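Local coordinates for protein CurD (Moorea producens 3L, PDB 5KP7) that probably acts as an HMG-CoA synthase-type acyltransferase of the thiolase-like superfamily and binds 4'-phosphopantetheine, at residues Glu31-Tyr36 with Val197-Ser202. The protein carries 3 engineered substitutions. Sequence-based numbering, arbitrary orientation. Where two conformers were deposited one is given.
Sequences EALSVY and VALLVS
The extended side chain of E31 runs alongside L200, its carboxylate carbon CD lying 3.6 Å from the methyl L200 CD2. CG stands anti to the backbone N (chi1 173°), which carries the carboxylate out along L200 to the hydroxyl of S202. There S202 OG donates to the anti lone pair of E31 OE1, 2.6 Å away, while K161 forms a salt bridge to the same oxygen and the backbone N of T204 also bonds S202 OG. Two consecutive residues, E31 and A32, stand opposite the single L200, a classic beta bulge: L200 O receives E31 N at 2.8 Å and, weakly, A32 N at 3.5 Å. L200 N returns a bond to A32 O, and past the bulge S34 and A198 exchange a reciprocal pair. On one face, L199 CD2 comes to 3.7 Å from L33 CG, L33 CD2 meets V197 CG1 obliquely at 3.9 Å, and V35 CG2 runs beside V197 CG2; helices 325-336 and 140-154 pack here. On the opposite face A32 and S34 meet helix 75-89, where S34 OG is bonded to A82 O, and L200 meets L90 just after it. The strands are thus neighbours in a helix-flanked sheet of the thiolase-like fold. With an alanine at position E31, K161 would probably lose this buried counter-charge and S202 OG its acceptor, and a gap would open beside L200 CD2. Main-chain bonds and apolar packing join the strand centres, whereas the bulged end adds a buried carboxylate, probably ionised beside K161, that links it to S202.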
loop_
_atom_site.group_PDB
_atom_site.type_symbol
_atom_site.label_atom_id
_atom_site.label_comp_id
_atom_site.label_asym_id
_atom_site.label_seq_id
_atom_site.Cartn_x
_atom_site.Cartn_y
_atom_site.Cartn_z
ATOM N N GLU A 31 10.203 -15.991 -7.006
ATOM C CA GLU A 31 10.117 -16.902 -8.159
ATOM C C GLU A 31 8.906 -16.618 -9.030
ATOM O O GLU A 31 8.965 -16.748 -10.247
ATOM C CB GLU A 31 10.072 -18.369 -7.652
ATOM C CG GLU A 31 9.825 -19.406 -8.727
ATOM C CD GLU A 31 9.874 -20.850 -8.269
ATOM O OE1 GLU A 31 10.600 -21.173 -7.299
ATOM O OE2 GLU A 31 9.193 -21.683 -8.927
ATOM N N ALA A 32 7.802 -16.222 -8.409
ATOM C CA ALA A 32 6.572 -15.909 -9.129
ATOM C C ALA A 32 5.750 -14.911 -8.344
ATOM O O ALA A 32 5.813 -14.880 -7.113
ATOM C CB ALA A 32 5.774 -17.183 -9.387
ATOM N N LEU A 33 5.036 -14.049 -9.075
ATOM C CA LEU A 33 4.226 -13.006 -8.453
ATOM C C LEU A 33 2.913 -12.939 -9.220
ATOM O O LEU A 33 2.912 -12.841 -10.461
ATOM C CB LEU A 33 4.954 -11.647 -8.553
ATOM C CG LEU A 33 4.314 -10.400 -7.899
ATOM C CD1 LEU A 33 5.356 -9.323 -7.693
ATOM C CD2 LEU A 33 3.177 -9.813 -8.706
ATOM N N SER A 34 1.810 -12.907 -8.490
ATOM C CA SER A 34 0.500 -12.820 -9.109
ATOM C C SER A 34 -0.380 -11.880 -8.291
ATOM O O SER A 34 -0.171 -11.718 -7.077
ATOM C CB SER A 34 -0.084 -14.218 -9.260
ATOM O OG SER A 34 -1.400 -14.163 -9.759
ATOM N N VAL A 35 -1.318 -11.223 -8.971
ATOM C CA VAL A 35 -2.125 -10.141 -8.373
ATOM C C VAL A 35 -3.611 -10.460 -8.547
ATOM O O VAL A 35 -3.995 -10.989 -9.595
ATOM C CB VAL A 35 -1.833 -8.818 -9.122
ATOM C CG1 VAL A 35 -2.810 -7.706 -8.730
ATOM C CG2 VAL A 35 -0.392 -8.404 -8.906
ATOM N N TYR A 36 -4.439 -10.104 -7.565
ATOM C CA TYR A 36 -5.882 -10.025 -7.752
ATOM C C TYR A 36 -6.321 -8.641 -7.323
ATOM O O TYR A 36 -6.210 -8.307 -6.143
ATOM C CB TYR A 36 -6.619 -11.107 -6.984
ATOM C CG TYR A 36 -8.128 -11.028 -7.110
ATOM C CD1 TYR A 36 -8.758 -11.137 -8.351
ATOM C CD2 TYR A 36 -8.934 -10.827 -6.006
ATOM C CE1 TYR A 36 -10.138 -11.062 -8.473
ATOM C CE2 TYR A 36 -10.322 -10.757 -6.126
ATOM C CZ TYR A 36 -10.921 -10.869 -7.370
ATOM O OH TYR A 36 -12.300 -10.829 -7.537
ATOM N N VAL A 197 -1.755 -9.686 -3.323
ATOM C CA VAL A 197 -0.594 -10.033 -4.115
ATOM C C VAL A 197 0.067 -11.247 -3.501
ATOM O O VAL A 197 0.397 -11.259 -2.300
ATOM C CB VAL A 197 0.429 -8.860 -4.295
ATOM C CG1 VAL A 197 1.587 -9.311 -5.188
ATOM C CG2 VAL A 197 -0.243 -7.629 -4.872
ATOM N N ALA A 198 0.274 -12.268 -4.333
ATOM C CA ALA A 198 0.920 -13.516 -3.913
ATOM C C ALA A 198 2.318 -13.622 -4.448
ATOM O O ALA A 198 2.553 -13.350 -5.644
ATOM C CB ALA A 198 0.112 -14.706 -4.393
ATOM N N LEU A 199 3.242 -14.006 -3.567
ATOM C CA LEU A 199 4.655 -14.204 -3.910
ATOM C C LEU A 199 5.074 -15.627 -3.616
ATOM O O LEU A 199 4.859 -16.125 -2.490
ATOM C CB LEU A 199 5.574 -13.291 -3.087
ATOM C CG LEU A 199 5.265 -11.800 -3.057
ATOM C CD1 LEU A 199 6.296 -11.048 -2.225
ATOM C CD2 LEU A 199 5.176 -11.236 -4.442
ATOM N N LEU A 200 5.692 -16.292 -4.589
ATOM C CA LEU A 200 6.364 -17.553 -4.339
ATOM C C LEU A 200 7.819 -17.232 -4.146
ATOM O O LEU A 200 8.409 -16.601 -4.999
ATOM C CB LEU A 200 6.149 -18.509 -5.510
ATOM C CG LEU A 200 6.699 -19.938 -5.410
ATOM C CD1 LEU A 200 6.018 -20.672 -4.273
ATOM C CD2 LEU A 200 6.593 -20.688 -6.717
ATOM N N VAL A 201 8.388 -17.644 -3.012
ATOM C CA VAL A 201 9.749 -17.316 -2.654
ATOM C C VAL A 201 10.602 -18.600 -2.633
ATOM O O VAL A 201 10.198 -19.613 -2.053
ATOM C CB VAL A 201 9.799 -16.607 -1.278
ATOM C CG1 VAL A 201 11.231 -16.334 -0.837
ATOM C CG2 VAL A 201 8.956 -15.333 -1.346
ATOM N N SER A 202 11.793 -18.537 -3.241
ATOM C CA SER A 202 12.635 -19.707 -3.393
ATOM C C SER A 202 14.078 -19.316 -3.743
ATOM O O SER A 202 14.407 -18.126 -3.820
ATOM C CB SER A 202 12.082 -20.585 -4.525
ATOM O OG SER A 202 12.451 -20.052 -5.796
#